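Local coordinates for hypothetical protein PA5026 (Pseudomonas aeruginosa, PDB 1SH8) that is of unknown function but, as a hot-dog-fold protein related to the PaaI family, probably acts as a thioesterase, at residues A[3-8]-A[73-78]; A[8-13]-A[29-34]; A[12-17]-A[68-73]; A[60-65]-A[80-85]. All blocks are in the same frame, centred on the assembly; numbering follows the deposited sequence.

Contact 1: residues A[3-8]-A[73-78]; sequences MPLPTE and FDSARF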
loop_
_atom_site.group_PDB
_atom_site.type_symbol
_atom_site.label_atom_id
_atom_site.label_comp_id
_atom_site.label_asym_id
_atom_site.label_seq_id
_atom_site.Cartn_x
_atom_site.Cartn_y
_atom_site.Cartn_z
ATOM N N MET A 3 -2.839 -23.827 -18.463
ATOM C CA MET A 3 -3.255 -22.511 -17.984
ATOM C C MET A 3 -4.646 -22.581 -17.359
ATOM O O MET A 3 -5.590 -23.057 -17.990
ATOM C CB MET A 3 -3.306 -21.525 -19.148
ATOM C CG MET A 3 -2.023 -21.405 -19.940
ATOM S SD MET A 3 -2.367 -20.881 -21.630
ATOM C CE MET A 3 -2.982 -19.205 -21.354
ATOM N N PRO A 4 -4.794 -22.113 -16.109
ATOM C CA PRO A 4 -6.109 -22.148 -15.464
ATOM C C PRO A 4 -7.077 -21.133 -16.084
ATOM O O PRO A 4 -8.294 -21.240 -15.915
ATOM C CB PRO A 4 -5.786 -21.832 -14.004
ATOM C CG PRO A 4 -4.589 -20.936 -14.115
ATOM C CD PRO A 4 -3.760 -21.653 -15.166
ATOM N N LEU A 5 -6.527 -20.147 -16.795
ATOM C CA LEU A 5 -7.331 -19.119 -17.461
ATOM C C LEU A 5 -6.687 -18.693 -18.775
ATOM O O LEU A 5 -5.461 -18.706 -18.899
ATOM C CB LEU A 5 -7.458 -17.858 -16.594
ATOM C CG LEU A 5 -8.375 -17.797 -15.372
ATOM C CD1 LEU A 5 -8.176 -16.452 -14.687
ATOM C CD2 LEU A 5 -9.833 -17.976 -15.785
ATOM N N PRO A 6 -7.505 -18.325 -19.777
ATOM C CA PRO A 6 -6.945 -17.885 -21.061
ATOM C C PRO A 6 -6.338 -16.495 -20.815
ATOM O O PRO A 6 -6.766 -15.777 -19.911
ATOM C CB PRO A 6 -8.162 -17.866 -21.986
ATOM C CG PRO A 6 -9.298 -17.567 -21.055
ATOM C CD PRO A 6 -8.976 -18.409 -19.839
ATOM N N THR A 7 -5.350 -16.121 -21.619
ATOM C CA THR A 7 -4.641 -14.858 -21.432
ATOM C C THR A 7 -5.409 -13.537 -21.379
ATOM O O THR A 7 -5.184 -12.729 -20.466
ATOM C CB THR A 7 -3.529 -14.720 -22.476
ATOM O OG1 THR A 7 -2.743 -15.918 -22.471
ATOM C CG2 THR A 7 -2.627 -13.534 -22.142
ATOM N N GLU A 8 -6.295 -13.292 -22.338
ATOM C CA GLU A 8 -7.027 -12.029 -22.337
ATOM C C GLU A 8 -7.907 -11.871 -21.092
ATOM O O GLU A 8 -7.998 -10.781 -20.513
ATOM C CB GLU A 8 -7.867 -11.895 -23.612
ATOM C CG GLU A 8 -7.040 -11.875 -24.892
ATOM C CD GLU A 8 -5.850 -10.923 -24.815
ATOM O OE1 GLU A 8 -6.042 -9.729 -24.487
ATOM O OE2 GLU A 8 -4.713 -11.370 -25.086
ATOM N N PHE A 73 -3.280 -20.791 -10.365
ATOM C CA PHE A 73 -4.182 -21.652 -9.610
ATOM C C PHE A 73 -5.620 -21.615 -10.108
ATOM O O PHE A 73 -5.986 -20.763 -10.915
ATOM C CB PHE A 73 -4.160 -21.247 -8.134
ATOM C CG PHE A 73 -2.797 -21.311 -7.510
ATOM C CD1 PHE A 73 -2.177 -22.538 -7.285
ATOM C CD2 PHE A 73 -2.121 -20.143 -7.166
ATOM C CE1 PHE A 73 -0.897 -22.604 -6.723
ATOM C CE2 PHE A 73 -0.847 -20.198 -6.606
ATOM C CZ PHE A 73 -0.235 -21.435 -6.386
ATOM N N ASP A 74 -6.415 -22.573 -9.626
ATOM C CA ASP A 74 -7.839 -22.654 -9.945
ATOM C C ASP A 74 -8.385 -21.448 -9.190
ATOM O O ASP A 74 -8.523 -21.493 -7.967
ATOM C CB ASP A 74 -8.426 -23.940 -9.365
ATOM C CG ASP A 74 -9.908 -24.091 -9.652
ATOM O OD1 ASP A 74 -10.632 -23.074 -9.591
ATOM O OD2 ASP A 74 -10.343 -25.234 -9.921
ATOM N N SER A 75 -8.690 -20.376 -9.918
ATOM C CA SER A 75 -9.149 -19.135 -9.302
ATOM C C SER A 75 -10.600 -19.062 -8.849
ATOM O O SER A 75 -11.080 -17.998 -8.465
ATOM C CB SER A 75 -8.818 -17.952 -10.220
ATOM O OG SER A 75 -9.217 -18.215 -11.549
ATOM N N ALA A 76 -11.299 -20.189 -8.893
ATOM C CA ALA A 76 -12.676 -20.239 -8.427
ATOM C C ALA A 76 -12.655 -21.088 -7.156
ATOM O O ALA A 76 -13.364 -20.804 -6.193
ATOM C CB ALA A 76 -13.573 -20.876 -9.481
ATOM N N ARG A 77 -11.813 -22.121 -7.156
ATOM C CA ARG A 77 -11.682 -23.014 -6.006
ATOM C C ARG A 77 -10.965 -22.333 -4.835
ATOM O O ARG A 77 -11.297 -22.560 -3.668
ATOM C CB ARG A 77 -10.907 -24.269 -6.407
ATOM C CG ARG A 77 -10.734 -25.256 -5.269
ATOM C CD ARG A 77 -9.840 -26.423 -5.654
ATOM N NE ARG A 77 -9.719 -27.388 -4.559
ATOM C CZ ARG A 77 -8.802 -28.352 -4.504
ATOM N NH1 ARG A 77 -7.915 -28.488 -5.483
ATOM N NH2 ARG A 77 -8.770 -29.180 -3.466
ATOM N N PHE A 78 -9.985 -21.495 -5.163
ATOM C CA PHE A 78 -9.190 -20.778 -4.166
ATOM C C PHE A 78 -9.268 -19.272 -4.368
ATOM O O PHE A 78 -9.756 -18.786 -5.384
ATOM C CB PHE A 78 -7.708 -21.164 -4.283
ATOM C CG PHE A 78 -7.439 -22.632 -4.152
ATOM C CD1 PHE A 78 -7.617 -23.283 -2.934
ATOM C CD2 PHE A 78 -6.990 -23.364 -5.247
ATOM C CE1 PHE A 78 -7.350 -24.639 -2.808
ATOM C CE2 PHE A 78 -6.719 -24.728 -5.132
ATOM C CZ PHE A 78 -6.899 -25.364 -3.911
#
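P4 and F73 make the closest touch between the N-terminal loop and the loop that follows helix 64-72, and the whole contact is van der Waals in kind, with no hydrogen bond across it. The proline ring lies against the backbone carbonyl of F73, which has just left the helix: P4 CB is 3.3 Å and P4 CG 3.5 Å from F73 O. A rigid ring suits this place because it gives a compact, puckered apolar surface with few torsions to fix. Beside it, L5 CD1 packs 3.7 Å from S75 OG. L5 has CG anti to its carbonyl carbon (chi1 -75°), and the extended branch carries the methyl across to the serine, a residue small enough to be approached this closely.

The side-chain hydrogen bonds of residues 73-78 are local. D74 OD1 accepts from A76 N at 3.0 Å, nearly along its C-O axis, forming an Asx turn, and also from R77 N at 2.9 Å, this donor standing above the carboxylate plane. Two bonds on one oxygen pin the bend that precedes the strand, a task for which aspartate's short arm is well suited. The R77 side chain runs over one face of the F78 ring.

F73 turns its own side chain the other way, onto helix 105-118 and L146 of strand 136-148, while L5 and S75 both lean on L70 of helix 64-72.

Contact 2: residues A[8-13]-A[29-34]; sequences ELARHL and EVLEPG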
loop_
_atom_site.group_PDB
_atom_site.type_symbol
_atom_site.label_atom_id
_atom_site.label_comp_id
_atom_site.label_asym_id
_atom_site.label_seq_id
_atom_site.Cartn_x
_atom_site.Cartn_y
_atom_site.Cartn_z
ATOM N N GLU A 8 -6.295 -13.292 -22.338
ATOM C CA GLU A 8 -7.027 -12.029 -22.337
ATOM C C GLU A 8 -7.907 -11.871 -21.092
ATOM O O GLU A 8 -7.998 -10.781 -20.513
ATOM C CB GLU A 8 -7.867 -11.895 -23.612
ATOM C CG GLU A 8 -7.040 -11.875 -24.892
ATOM C CD GLU A 8 -5.850 -10.923 -24.815
ATOM O OE1 GLU A 8 -6.042 -9.729 -24.487
ATOM O OE2 GLU A 8 -4.713 -11.370 -25.086
ATOM N N LEU A 9 -8.548 -12.963 -20.683
ATOM C CA LEU A 9 -9.396 -12.936 -19.507
ATOM C C LEU A 9 -8.531 -12.701 -18.265
ATOM O O LEU A 9 -8.901 -11.922 -17.378
ATOM C CB LEU A 9 -10.173 -14.252 -19.394
ATOM C CG LEU A 9 -11.044 -14.484 -18.153
ATOM C CD1 LEU A 9 -12.007 -13.318 -17.919
ATOM C CD2 LEU A 9 -11.806 -15.788 -18.339
ATOM N N ALA A 10 -7.370 -13.355 -18.205
ATOM C CA ALA A 10 -6.478 -13.181 -17.056
ATOM C C ALA A 10 -6.028 -11.726 -16.964
ATOM O O ALA A 10 -5.976 -11.144 -15.879
ATOM C CB ALA A 10 -5.265 -14.106 -17.176
ATOM N N ARG A 11 -5.717 -11.136 -18.112
ATOM C CA ARG A 11 -5.282 -9.743 -18.157
ATOM C C ARG A 11 -6.425 -8.819 -17.729
ATOM O O ARG A 11 -6.223 -7.888 -16.950
ATOM C CB ARG A 11 -4.797 -9.395 -19.572
ATOM C CG ARG A 11 -4.380 -7.942 -19.769
ATOM C CD ARG A 11 -5.561 -7.103 -20.226
ATOM N NE ARG A 11 -6.087 -7.590 -21.500
ATOM C CZ ARG A 11 -7.331 -7.387 -21.921
ATOM N NH1 ARG A 11 -7.722 -7.869 -23.093
ATOM N NH2 ARG A 11 -8.186 -6.707 -21.167
ATOM N N HIS A 12 -7.630 -9.093 -18.221
ATOM C CA HIS A 12 -8.781 -8.275 -17.864
ATOM C C HIS A 12 -9.014 -8.311 -16.354
ATOM O O HIS A 12 -9.202 -7.272 -15.719
ATOM C CB HIS A 12 -10.032 -8.769 -18.605
ATOM C CG HIS A 12 -11.238 -7.906 -18.396
ATOM N ND1 HIS A 12 -12.116 -8.089 -17.348
ATOM C CD2 HIS A 12 -11.695 -6.834 -19.086
ATOM C CE1 HIS A 12 -13.061 -7.166 -17.403
ATOM N NE2 HIS A 12 -12.827 -6.393 -18.447
ATOM N N LEU A 13 -8.996 -9.508 -15.775
ATOM C CA LEU A 13 -9.208 -9.649 -14.333
ATOM C C LEU A 13 -8.106 -8.956 -13.532
ATOM O O LEU A 13 -8.381 -8.267 -12.551
ATOM C CB LEU A 13 -9.292 -11.130 -13.954
ATOM C CG LEU A 13 -10.527 -11.852 -14.512
ATOM C CD1 LEU A 13 -10.474 -13.340 -14.161
ATOM C CD2 LEU A 13 -11.792 -11.199 -13.950
ATOM N N GLU A 29 1.952 -6.766 -18.518
ATOM C CA GLU A 29 2.739 -6.953 -19.733
ATOM C C GLU A 29 2.801 -8.436 -20.075
ATOM O O GLU A 29 2.678 -8.817 -21.241
ATOM C CB GLU A 29 4.147 -6.377 -19.558
ATOM C CG GLU A 29 4.152 -4.872 -19.340
ATOM C CD GLU A 29 5.524 -4.242 -19.502
ATOM O OE1 GLU A 29 6.544 -4.957 -19.374
ATOM O OE2 GLU A 29 5.577 -3.018 -19.743
ATOM N N VAL A 30 2.989 -9.272 -19.058
ATOM C CA VAL A 30 3.031 -10.720 -19.241
ATOM C C VAL A 30 2.285 -11.405 -18.097
ATOM O O VAL A 30 2.454 -11.046 -16.931
ATOM C CB VAL A 30 4.481 -11.268 -19.269
ATOM C CG1 VAL A 30 4.462 -12.793 -19.307
ATOM C CG2 VAL A 30 5.221 -10.728 -20.488
ATOM N N LEU A 31 1.448 -12.378 -18.446
ATOM C CA LEU A 31 0.681 -13.148 -17.466
ATOM C C LEU A 31 0.672 -14.606 -17.910
ATOM O O LEU A 31 -0.017 -14.968 -18.862
ATOM C CB LEU A 31 -0.759 -12.632 -17.372
ATOM C CG LEU A 31 -0.945 -11.236 -16.780
ATOM C CD1 LEU A 31 -2.399 -10.821 -16.912
ATOM C CD2 LEU A 31 -0.514 -11.235 -15.315
ATOM N N GLU A 32 1.446 -15.436 -17.224
ATOM C CA GLU A 32 1.524 -16.851 -17.558
ATOM C C GLU A 32 1.648 -17.642 -16.263
ATOM O O GLU A 32 1.979 -17.084 -15.210
ATOM C CB GLU A 32 2.754 -17.119 -18.435
ATOM C CG GLU A 32 2.912 -16.136 -19.588
ATOM C CD GLU A 32 4.154 -16.391 -20.427
ATOM O OE1 GLU A 32 5.226 -16.679 -19.854
ATOM O OE2 GLU A 32 4.052 -16.284 -21.666
ATOM N N PRO A 33 1.367 -18.953 -16.312
ATOM C CA PRO A 33 1.486 -19.740 -15.084
ATOM C C PRO A 33 2.898 -19.567 -14.527
ATOM O O PRO A 33 3.875 -19.739 -15.256
ATOM C CB PRO A 33 1.232 -21.165 -15.568
ATOM C CG PRO A 33 0.251 -20.961 -16.690
ATOM C CD PRO A 33 0.837 -19.770 -17.421
ATOM N N GLY A 34 3.003 -19.197 -13.254
ATOM C CA GLY A 34 4.306 -19.028 -12.635
ATOM C C GLY A 34 5.112 -17.776 -12.960
ATOM O O GLY A 34 6.211 -17.618 -12.442
#
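L31 reaches from strand 27-32 of the hot-dog fold, outermost of its three-stranded sheet within this chain, to the flank of the N-terminal helix 7-16, where it meets A10 and R11. Its side chain sets off toward the helix, with CG anti to its carbonyl carbon (chi1 -68°) and the rest of the chain extended, so that one methyl does nearly all the touching. L31 CD1 lies against the helix backbone, 3.3 Å from R11 CA, tight for two carbons, and 3.5 Å from R11 N. A10 suits its place by being small: its CB, turned toward the strand, stays 4.4 Å from L31 CD1 and lets the backbones come close, 6.9 Å between the CA atoms of R11 and L31. The leucine also touches V36 of the next strand and A67 and T71 of helix 64-72.

R11 contributes only the base of its side chain, its CB lying 3.9 Å from L31 CD1. Beyond that the chain bends at chi2 and chi3 and carries the charged end off the apolar patch, back along its own helix. There R11 NH1 donates, almost within the guanidinium plane, to the anti lone pair of E8 OE1 in a salt bridge of 2.9 Å.

Contact 3: residues A[12-17]-A[68-73]; sequences HLTEEK and LFLTSF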
loop_
_atom_site.group_PDB
_atom_site.type_symbol
_atom_site.label_atom_id
_atom_site.label_comp_id
_atom_site.label_asym_id
_atom_site.label_seq_id
_atom_site.Cartn_x
_atom_site.Cartn_y
_atom_site.Cartn_z
ATOM N N HIS A 12 -7.630 -9.093 -18.221
ATOM C CA HIS A 12 -8.781 -8.275 -17.864
ATOM C C HIS A 12 -9.014 -8.311 -16.354
ATOM O O HIS A 12 -9.202 -7.272 -15.719
ATOM C CB HIS A 12 -10.032 -8.769 -18.605
ATOM C CG HIS A 12 -11.238 -7.906 -18.396
ATOM N ND1 HIS A 12 -12.116 -8.089 -17.348
ATOM C CD2 HIS A 12 -11.695 -6.834 -19.086
ATOM C CE1 HIS A 12 -13.061 -7.166 -17.403
ATOM N NE2 HIS A 12 -12.827 -6.393 -18.447
ATOM N N LEU A 13 -8.996 -9.508 -15.775
ATOM C CA LEU A 13 -9.208 -9.649 -14.333
ATOM C C LEU A 13 -8.106 -8.956 -13.532
ATOM O O LEU A 13 -8.381 -8.267 -12.551
ATOM C CB LEU A 13 -9.292 -11.130 -13.954
ATOM C CG LEU A 13 -10.527 -11.852 -14.512
ATOM C CD1 LEU A 13 -10.474 -13.340 -14.161
ATOM C CD2 LEU A 13 -11.792 -11.199 -13.950
ATOM N N THR A 14 -6.859 -9.123 -13.961
ATOM C CA THR A 14 -5.730 -8.509 -13.273
ATOM C C THR A 14 -5.835 -6.985 -13.245
ATOM O O THR A 14 -5.639 -6.354 -12.206
ATOM C CB THR A 14 -4.390 -8.893 -13.954
ATOM O OG1 THR A 14 -4.189 -10.305 -13.850
ATOM C CG2 THR A 14 -3.218 -8.176 -13.290
ATOM N N GLU A 15 -6.157 -6.399 -14.390
ATOM C CA GLU A 15 -6.248 -4.951 -14.503
ATOM C C GLU A 15 -7.557 -4.332 -14.050
ATOM O O GLU A 15 -7.572 -3.181 -13.606
ATOM C CB GLU A 15 -6.002 -4.524 -15.955
ATOM C CG GLU A 15 -4.642 -4.919 -16.515
ATOM C CD GLU A 15 -4.461 -4.513 -17.974
ATOM O OE1 GLU A 15 -5.423 -3.991 -18.585
ATOM O OE2 GLU A 15 -3.353 -4.722 -18.515
ATOM N N GLU A 16 -8.652 -5.085 -14.140
ATOM C CA GLU A 16 -9.955 -4.513 -13.813
ATOM C C GLU A 16 -10.845 -5.109 -12.730
ATOM O O GLU A 16 -11.867 -4.511 -12.395
ATOM C CB GLU A 16 -10.767 -4.399 -15.106
ATOM C CG GLU A 16 -10.119 -3.489 -16.141
ATOM C CD GLU A 16 -10.847 -3.492 -17.463
ATOM O OE1 GLU A 16 -12.091 -3.361 -17.457
ATOM O OE2 GLU A 16 -10.176 -3.619 -18.510
ATOM N N LYS A 17 -10.497 -6.257 -12.165
ATOM C CA LYS A 17 -11.379 -6.815 -11.147
ATOM C C LYS A 17 -11.508 -5.893 -9.937
ATOM O O LYS A 17 -12.590 -5.759 -9.361
ATOM C CB LYS A 17 -10.899 -8.190 -10.693
ATOM C CG LYS A 17 -11.965 -8.957 -9.922
ATOM C CD LYS A 17 -11.562 -10.398 -9.728
ATOM C CE LYS A 17 -12.651 -11.192 -9.032
ATOM N NZ LYS A 17 -12.216 -12.607 -8.837
ATOM N N LEU A 68 -0.286 -13.738 -9.970
ATOM C CA LEU A 68 0.261 -15.099 -10.040
ATOM C C LEU A 68 -0.836 -16.111 -9.689
ATOM O O LEU A 68 -0.898 -17.200 -10.255
ATOM C CB LEU A 68 1.446 -15.258 -9.080
ATOM C CG LEU A 68 2.791 -14.756 -9.609
ATOM C CD1 LEU A 68 3.799 -14.651 -8.466
ATOM C CD2 LEU A 68 3.294 -15.707 -10.693
ATOM N N PHE A 69 -1.702 -15.743 -8.750
ATOM C CA PHE A 69 -2.820 -16.601 -8.359
ATOM C C PHE A 69 -3.729 -16.828 -9.577
ATOM O O PHE A 69 -4.139 -17.954 -9.862
ATOM C CB PHE A 69 -3.614 -15.933 -7.226
ATOM C CG PHE A 69 -5.065 -16.341 -7.169
ATOM C CD1 PHE A 69 -5.445 -17.560 -6.611
ATOM C CD2 PHE A 69 -6.049 -15.509 -7.692
ATOM C CE1 PHE A 69 -6.786 -17.940 -6.575
ATOM C CE2 PHE A 69 -7.393 -15.883 -7.661
ATOM C CZ PHE A 69 -7.761 -17.101 -7.101
ATOM N N LEU A 70 -4.043 -15.749 -10.287
ATOM C CA LEU A 70 -4.897 -15.831 -11.470
ATOM C C LEU A 70 -4.289 -16.664 -12.599
ATOM O O LEU A 70 -5.010 -17.339 -13.337
ATOM C CB LEU A 70 -5.210 -14.430 -12.004
ATOM C CG LEU A 70 -6.206 -13.587 -11.205
ATOM C CD1 LEU A 70 -6.241 -12.176 -11.763
ATOM C CD2 LEU A 70 -7.593 -14.224 -11.269
ATOM N N THR A 71 -2.969 -16.621 -12.746
ATOM C CA THR A 71 -2.338 -17.382 -13.820
ATOM C C THR A 71 -1.881 -18.778 -13.424
ATOM O O THR A 71 -1.622 -19.614 -14.294
ATOM C CB THR A 71 -1.092 -16.661 -14.379
ATOM O OG1 THR A 71 -0.050 -16.665 -13.391
ATOM C CG2 THR A 71 -1.426 -15.233 -14.777
ATOM N N SER A 72 -1.805 -19.047 -12.124
ATOM C CA SER A 72 -1.276 -20.327 -11.672
ATOM C C SER A 72 -2.194 -21.295 -10.936
ATOM O O SER A 72 -1.905 -22.493 -10.884
ATOM C CB SER A 72 -0.042 -20.066 -10.805
ATOM O OG SER A 72 0.791 -19.092 -11.407
ATOM N N PHE A 73 -3.280 -20.791 -10.365
ATOM C CA PHE A 73 -4.182 -21.652 -9.610
ATOM C C PHE A 73 -5.620 -21.615 -10.108
ATOM O O PHE A 73 -5.986 -20.763 -10.915
ATOM C CB PHE A 73 -4.160 -21.247 -8.134
ATOM C CG PHE A 73 -2.797 -21.311 -7.510
ATOM C CD1 PHE A 73 -2.177 -22.538 -7.285
ATOM C CD2 PHE A 73 -2.121 -20.143 -7.166
ATOM C CE1 PHE A 73 -0.897 -22.604 -6.723
ATOM C CE2 PHE A 73 -0.847 -20.198 -6.606
ATOM C CZ PHE A 73 -0.235 -21.435 -6.386
#
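L70 reaches from helix 64-72 to the side of helix 7-16, where it meets L13 and T14. Its CG stands anti to the carbonyl carbon (chi1 -74°), and chi2 (172°) extends CD1 as the foremost methyl, with CD2 set off to one side near L13 CD1. L70 CD1 settles 3.9 Å from L13 CB and 3.5 Å from T14 OG1, while L70 CD2 is 4.2 Å from L13 CD1. The two leucines cross at about a right angle. Leucine suits the place because its forked end can meet both neighbours.

T14 adapts to its double surroundings. Its hydroxyl, anti to the carbonyl carbon, folds back along the helix to bond A10 O one turn earlier; the oxygen facing the leucine methyl is therefore not left without a polar partner. T14 also packs on L31 of strand 27-32 and on L63.

At the far end of helix 64-72, S72 turns its hydroxyl back as well: S72 OG donates to L68 O at 2.8 Å, with the donor tilted 20° from the carbonyl plane, and OG is in turn bonded by G34 N.

The helix carrying L70 continues the central helix around which a hot-dog sheet wraps; here the N-terminal helix lies against its later part.

Contact 4: residues A[60-65]-A[80-85]; sequences LAELPG and PIVKEM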
loop_
_atom_site.group_PDB
_atom_site.type_symbol
_atom_site.label_atom_id
_atom_site.label_comp_id
_atom_site.label_asym_id
_atom_site.label_seq_id
_atom_site.Cartn_x
_atom_site.Cartn_y
_atom_site.Cartn_z
ATOM N N LEU A 60 1.563 -1.617 -7.119
ATOM C CA LEU A 60 2.346 -2.334 -8.122
ATOM C C LEU A 60 3.082 -3.522 -7.505
ATOM O O LEU A 60 3.122 -4.604 -8.085
ATOM C CB LEU A 60 3.369 -1.395 -8.768
ATOM C CG LEU A 60 4.304 -2.069 -9.782
ATOM C CD1 LEU A 60 3.481 -2.620 -10.943
ATOM C CD2 LEU A 60 5.332 -1.067 -10.281
ATOM N N ALA A 61 3.664 -3.307 -6.326
ATOM C CA ALA A 61 4.420 -4.352 -5.637
ATOM C C ALA A 61 3.548 -5.451 -5.038
ATOM O O ALA A 61 3.968 -6.601 -4.943
ATOM C CB ALA A 61 5.277 -3.726 -4.540
ATOM N N GLU A 62 2.329 -5.094 -4.644
ATOM C CA GLU A 62 1.404 -6.032 -4.012
ATOM C C GLU A 62 0.612 -6.931 -4.972
ATOM O O GLU A 62 0.399 -8.119 -4.695
ATOM C CB GLU A 62 0.423 -5.237 -3.131
ATOM C CG GLU A 62 -0.473 -6.048 -2.190
ATOM C CD GLU A 62 -1.625 -6.780 -2.879
ATOM O OE1 GLU A 62 -2.169 -6.276 -3.888
ATOM O OE2 GLU A 62 -2.004 -7.866 -2.383
ATOM N N LEU A 63 0.183 -6.362 -6.097
ATOM C CA LEU A 63 -0.645 -7.091 -7.054
ATOM C C LEU A 63 -0.083 -8.396 -7.624
ATOM O O LEU A 63 -0.852 -9.294 -7.970
ATOM C CB LEU A 63 -1.068 -6.160 -8.197
ATOM C CG LEU A 63 -2.393 -6.565 -8.846
ATOM C CD1 LEU A 63 -3.517 -6.406 -7.835
ATOM C CD2 LEU A 63 -2.658 -5.695 -10.064
ATOM N N PRO A 64 1.255 -8.524 -7.743
ATOM C CA PRO A 64 1.777 -9.785 -8.285
ATOM C C PRO A 64 1.276 -11.021 -7.537
ATOM O O PRO A 64 1.183 -12.103 -8.113
ATOM C CB PRO A 64 3.287 -9.603 -8.177
ATOM C CG PRO A 64 3.445 -8.143 -8.487
ATOM C CD PRO A 64 2.326 -7.513 -7.655
ATOM N N GLY A 65 0.958 -10.864 -6.253
ATOM C CA GLY A 65 0.453 -11.990 -5.482
ATOM C C GLY A 65 -0.866 -12.472 -6.060
ATOM O O GLY A 65 -1.100 -13.672 -6.193
ATOM N N PRO A 80 -6.783 -15.629 -3.059
ATOM C CA PRO A 80 -5.588 -15.206 -2.331
ATOM C C PRO A 80 -5.870 -14.034 -1.399
ATOM O O PRO A 80 -6.820 -13.281 -1.602
ATOM C CB PRO A 80 -4.648 -14.806 -3.456
ATOM C CG PRO A 80 -5.598 -14.103 -4.416
ATOM C CD PRO A 80 -6.850 -14.986 -4.389
ATOM N N ILE A 81 -5.053 -13.900 -0.364
ATOM C CA ILE A 81 -5.153 -12.765 0.542
ATOM C C ILE A 81 -3.726 -12.417 0.926
ATOM O O ILE A 81 -2.862 -13.296 0.999
ATOM C CB ILE A 81 -5.939 -13.063 1.845
ATOM C CG1 ILE A 81 -5.328 -14.257 2.570
ATOM C CG2 ILE A 81 -7.402 -13.279 1.538
ATOM C CD1 ILE A 81 -5.914 -14.477 3.946
ATOM N N VAL A 82 -3.464 -11.138 1.139
ATOM C CA VAL A 82 -2.134 -10.733 1.552
ATOM C C VAL A 82 -2.186 -10.638 3.079
ATOM O O VAL A 82 -3.124 -10.065 3.636
ATOM C CB VAL A 82 -1.722 -9.382 0.895
ATOM C CG1 VAL A 82 -2.745 -8.298 1.198
ATOM C CG2 VAL A 82 -0.333 -8.982 1.374
ATOM N N LYS A 83 -1.202 -11.233 3.753
ATOM C CA LYS A 83 -1.163 -11.231 5.217
ATOM C C LYS A 83 -0.338 -10.081 5.781
ATOM O O LYS A 83 -0.746 -9.419 6.734
ATOM C CB LYS A 83 -0.595 -12.555 5.735
ATOM C CG LYS A 83 -1.378 -13.795 5.321
ATOM C CD LYS A 83 -2.856 -13.673 5.656
ATOM C CE LYS A 83 -3.087 -13.484 7.150
ATOM N NZ LYS A 83 -4.542 -13.348 7.468
ATOM N N GLU A 84 0.849 -9.880 5.220
ATOM C CA GLU A 84 1.714 -8.786 5.642
ATOM C C GLU A 84 2.686 -8.450 4.538
ATOM O O GLU A 84 2.987 -9.285 3.684
ATOM C CB GLU A 84 2.445 -9.101 6.952
ATOM C CG GLU A 84 2.879 -10.525 7.152
ATOM C CD GLU A 84 3.349 -10.780 8.583
ATOM O OE1 GLU A 84 2.525 -10.683 9.524
ATOM O OE2 GLU A 84 4.545 -11.073 8.770
ATOM N N MET A 85 3.161 -7.213 4.541
ATOM C CA MET A 85 4.057 -6.769 3.492
ATOM C C MET A 85 4.888 -5.581 3.936
ATOM O O MET A 85 4.400 -4.686 4.629
ATOM C CB MET A 85 3.233 -6.396 2.253
ATOM C CG MET A 85 4.034 -5.934 1.040
ATOM S SD MET A 85 2.991 -5.738 -0.454
ATOM C CE MET A 85 2.133 -7.174 -0.473
#
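E62 and M85 mark the nearest approach of the backbones, with CA atoms 8.0 Å apart, where the junction of helices 54-62 and 64-72 faces strand 78-89, so side chains alone bridge the space. M85 runs out extended until chi3 (-48°) bends the terminal methyl over the aliphatic part of the glutamate. M85 CE sits 3.3 Å from E62 CG, and M85 SD is 3.7 Å from E62 CB; the two chains cross at about a right angle. A flexible thioether suits this task, because its soft sulfur and methyl can follow the glutamate's shape.

E62 leaves the helix with CG anti to the backbone N (chi1 -170°) and then kinks at chi2 (-75°), sending the carboxylate toward V82. There E62 OE2 faces V82 CB at 3.6 Å and V82 CG1 at 3.7 Å, an apolar wall beside one oxygen.

The site lies at the dimer interface, where P80 O is bonded by H48 NE2 of the second subunit, a location consistent with the active sites of hot-dog thioesterases, although no role for E62 is established. With methionine against its aliphatic part and valine beside OE2, the buried glutamate has OE1 hydrogen-bonded to Y53 OH of the second subunit, so its polar end depends on the dimer.

From the N terminus, contact 1 closes the longest loop, bringing residues 3-8 to the turn after helix 64-72. Contacts 2 and 3 nest inside it and start from the same helix 7-16: contact 2 closes early on strand 27-32, and contact 3 later on helix 64-72. Their far segments are themselves joined through T71 OG1 and E32 O. Contact 4 opens within the loops of contacts 1 and 3 and ends beyond both, so it crosses each, whereas it follows contact 2 in series. The first three gather the N-terminal helix, strand 27-32, the second half of the central helix and the loop that leads from it into strand 78-89; contact 4 ties the helix junction to that interface strand.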